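Local atomic coordinates of clan CA, family C40, NlpC/P60 superfamily cysteine peptidase (Trichomonas vaginalis, PDB entry 6BIO), a protein that probably acts as a cysteine peptidase of the NlpC/P60 family, a peptidoglycan hydrolase with which the parasite targets bacteria. Residues A[188-193]-A[238-243]. Numbering follows the deposited sequence.
Sequences WAYNRL and VGMYVG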
loop_
_atom_site.group_PDB
_atom_site.type_symbol
_atom_site.label_atom_id
_atom_site.label_comp_id
_atom_site.label_asym_id
_atom_site.label_seq_id
_atom_site.Cartn_x
_atom_site.Cartn_y
_atom_site.Cartn_z
ATOM N N TRP A 188 5.532 -1.168 -4.991
ATOM C CA TRP A 188 4.427 -0.410 -5.559
ATOM C C TRP A 188 3.102 -1.142 -5.346
ATOM O O TRP A 188 2.080 -0.545 -4.971
ATOM C CB TRP A 188 4.698 -0.163 -7.059
ATOM C CG TRP A 188 3.452 0.350 -7.739
ATOM C CD1 TRP A 188 2.985 1.610 -7.750
ATOM C CD2 TRP A 188 2.456 -0.454 -8.385
ATOM N NE1 TRP A 188 1.749 1.648 -8.366
ATOM C CE2 TRP A 188 1.401 0.396 -8.753
ATOM C CE3 TRP A 188 2.362 -1.811 -8.695
ATOM C CZ2 TRP A 188 0.269 -0.076 -9.418
ATOM C CZ3 TRP A 188 1.237 -2.255 -9.340
ATOM C CH2 TRP A 188 0.196 -1.393 -9.666
ATOM N N ALA A 189 3.059 -2.432 -5.682
ATOM C CA ALA A 189 1.793 -3.153 -5.620
ATOM C C ALA A 189 1.238 -3.107 -4.202
ATOM O O ALA A 189 0.043 -2.884 -3.980
ATOM C CB ALA A 189 1.970 -4.597 -6.090
ATOM N N TYR A 190 2.100 -3.355 -3.208
ATOM C CA TYR A 190 1.626 -3.310 -1.829
ATOM C C TYR A 190 1.318 -1.890 -1.357
ATOM O O TYR A 190 0.400 -1.694 -0.544
ATOM C CB TYR A 190 2.569 -4.112 -0.898
ATOM C CG TYR A 190 2.190 -5.584 -0.952
ATOM C CD1 TYR A 190 1.125 -6.021 -0.201
ATOM C CD2 TYR A 190 2.842 -6.492 -1.764
ATOM C CE1 TYR A 190 0.700 -7.309 -0.268
ATOM C CE2 TYR A 190 2.412 -7.802 -1.844
ATOM C CZ TYR A 190 1.361 -8.217 -1.056
ATOM O OH TYR A 190 0.893 -9.511 -1.100
ATOM N N ASN A 191 1.980 -0.878 -1.920
ATOM C CA ASN A 191 1.618 0.506 -1.622
ATOM C C ASN A 191 0.149 0.738 -1.950
ATOM O O ASN A 191 -0.563 1.413 -1.204
ATOM C CB ASN A 191 2.480 1.477 -2.423
ATOM C CG ASN A 191 2.059 2.909 -2.156
ATOM O OD1 ASN A 191 1.317 3.526 -2.926
ATOM N ND2 ASN A 191 2.482 3.434 -1.028
ATOM N N ARG A 192 -0.329 0.175 -3.062
ATOM C CA ARG A 192 -1.721 0.346 -3.462
ATOM C C ARG A 192 -2.713 -0.390 -2.576
ATOM O O ARG A 192 -3.927 -0.138 -2.671
ATOM C CB ARG A 192 -1.844 -0.093 -4.903
ATOM C CG ARG A 192 -1.185 0.853 -5.921
ATOM C CD ARG A 192 -1.758 2.228 -5.875
ATOM N NE ARG A 192 -1.319 3.107 -6.944
ATOM C CZ ARG A 192 -0.411 4.059 -6.832
ATOM N NH1 ARG A 192 0.272 4.224 -5.734
ATOM N NH2 ARG A 192 -0.188 4.864 -7.854
ATOM N N LEU A 193 -2.236 -1.248 -1.678
ATOM C CA LEU A 193 -3.032 -1.908 -0.648
ATOM C C LEU A 193 -2.734 -1.352 0.735
ATOM O O LEU A 193 -3.171 -1.919 1.751
ATOM C CB LEU A 193 -2.745 -3.416 -0.681
ATOM C CG LEU A 193 -3.112 -4.060 -2.031
ATOM C CD1 LEU A 193 -2.644 -5.498 -2.087
ATOM C CD2 LEU A 193 -4.626 -4.006 -2.329
ATOM N N VAL A 238 13.414 -10.725 -7.117
ATOM C CA VAL A 238 12.144 -11.011 -6.454
ATOM C C VAL A 238 11.051 -11.000 -7.498
ATOM O O VAL A 238 11.139 -10.268 -8.486
ATOM C CB VAL A 238 11.862 -9.976 -5.337
ATOM C CG1 VAL A 238 11.751 -8.568 -5.905
ATOM C CG2 VAL A 238 10.621 -10.333 -4.514
ATOM N N GLY A 239 10.001 -11.796 -7.268
ATOM C CA GLY A 239 8.781 -11.751 -8.056
ATOM C C GLY A 239 7.595 -12.109 -7.187
ATOM O O GLY A 239 7.758 -12.471 -6.029
ATOM N N MET A 240 6.387 -11.969 -7.741
ATOM C CA MET A 240 5.152 -12.196 -6.983
ATOM C C MET A 240 4.406 -13.393 -7.571
ATOM O O MET A 240 4.094 -13.407 -8.759
ATOM C CB MET A 240 4.228 -10.972 -7.021
ATOM C CG MET A 240 3.020 -11.143 -6.160
ATOM S SD MET A 240 1.904 -9.752 -6.170
ATOM C CE MET A 240 2.925 -8.482 -5.445
ATOM N N TYR A 241 4.108 -14.378 -6.733
ATOM C CA TYR A 241 3.328 -15.527 -7.170
ATOM C C TYR A 241 1.933 -15.050 -7.555
ATOM O O TYR A 241 1.322 -14.258 -6.833
ATOM C CB TYR A 241 3.261 -16.568 -6.044
ATOM C CG TYR A 241 2.710 -17.887 -6.522
ATOM C CD1 TYR A 241 3.468 -18.711 -7.348
ATOM C CD2 TYR A 241 1.468 -18.309 -6.138
ATOM C CE1 TYR A 241 2.968 -19.906 -7.808
ATOM C CE2 TYR A 241 0.947 -19.501 -6.606
ATOM C CZ TYR A 241 1.712 -20.307 -7.442
ATOM O OH TYR A 241 1.213 -21.526 -7.928
ATOM N N VAL A 242 1.407 -15.578 -8.661
ATOM C CA VAL A 242 0.074 -15.200 -9.102
ATOM C C VAL A 242 -0.810 -16.411 -9.384
ATOM O O VAL A 242 -1.890 -16.272 -9.963
ATOM C CB VAL A 242 0.120 -14.260 -10.314
ATOM C CG1 VAL A 242 0.803 -12.948 -9.929
ATOM C CG2 VAL A 242 0.816 -14.903 -11.493
ATOM N N GLY A 243 -0.379 -17.592 -8.968
ATOM C CA GLY A 243 -1.173 -18.798 -9.107
ATOM C C GLY A 243 -0.805 -19.586 -10.343
ATOM O O GLY A 243 -0.107 -19.119 -11.240
#
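The methyl end of Met240 reaches from strand 237-243 to the C-terminal part of helix 182-191 and touches two residues there, Ala189 and Tyr190. Met240 CE lies 3.7 Å from Tyr190 CE2 and 4.1 Å from Ala189 CB. No hydrogen bond joins the two segments. The backbones stay well apart, with Met240 CA and Ala189 CA separated by 9.7 Å, and the length of the methionine spans the gap.

Its torsions explain the reach. CG stands opposite the backbone N (chi1 -175°) and the chain runs on extended through chi2 (-180°). The bend comes at the last torsion, chi3 -64°, which turns the methyl out of the line of the chain. The methyl, not SD, makes the nearest approach.

Tyr190 leaves the helix at an angle to the strand, and CE2, then CD2, are its ring atoms nearest the methyl. Tyr190 CD2 is 4.2 Å from Met240 CE. The methyl lies oblique to the ring. The hydroxyl is bonded past the contact, to the carbonyl O of Gly220, so both ends of the tyrosine are held. The CB of Ala189 points toward the strand.

Val162 of helix 154-163 touches both Ala189 and Met240, and Met186, earlier in helix 182-191, also packs on Met240. Ala158 and Trp276 lie against Tyr190. The contact thus belongs to the buried core of the NlpC/P60 domain, which has the papain-like fold of clan CA, where helices 154-163 and 182-191 pack on the antiparallel sheet.

All three touching residues are buried, and what meets here is methyl and ring carbon. The contact therefore rests on dispersion and the exclusion of water, while the tyrosine's polar end is satisfied by the backbone beyond it.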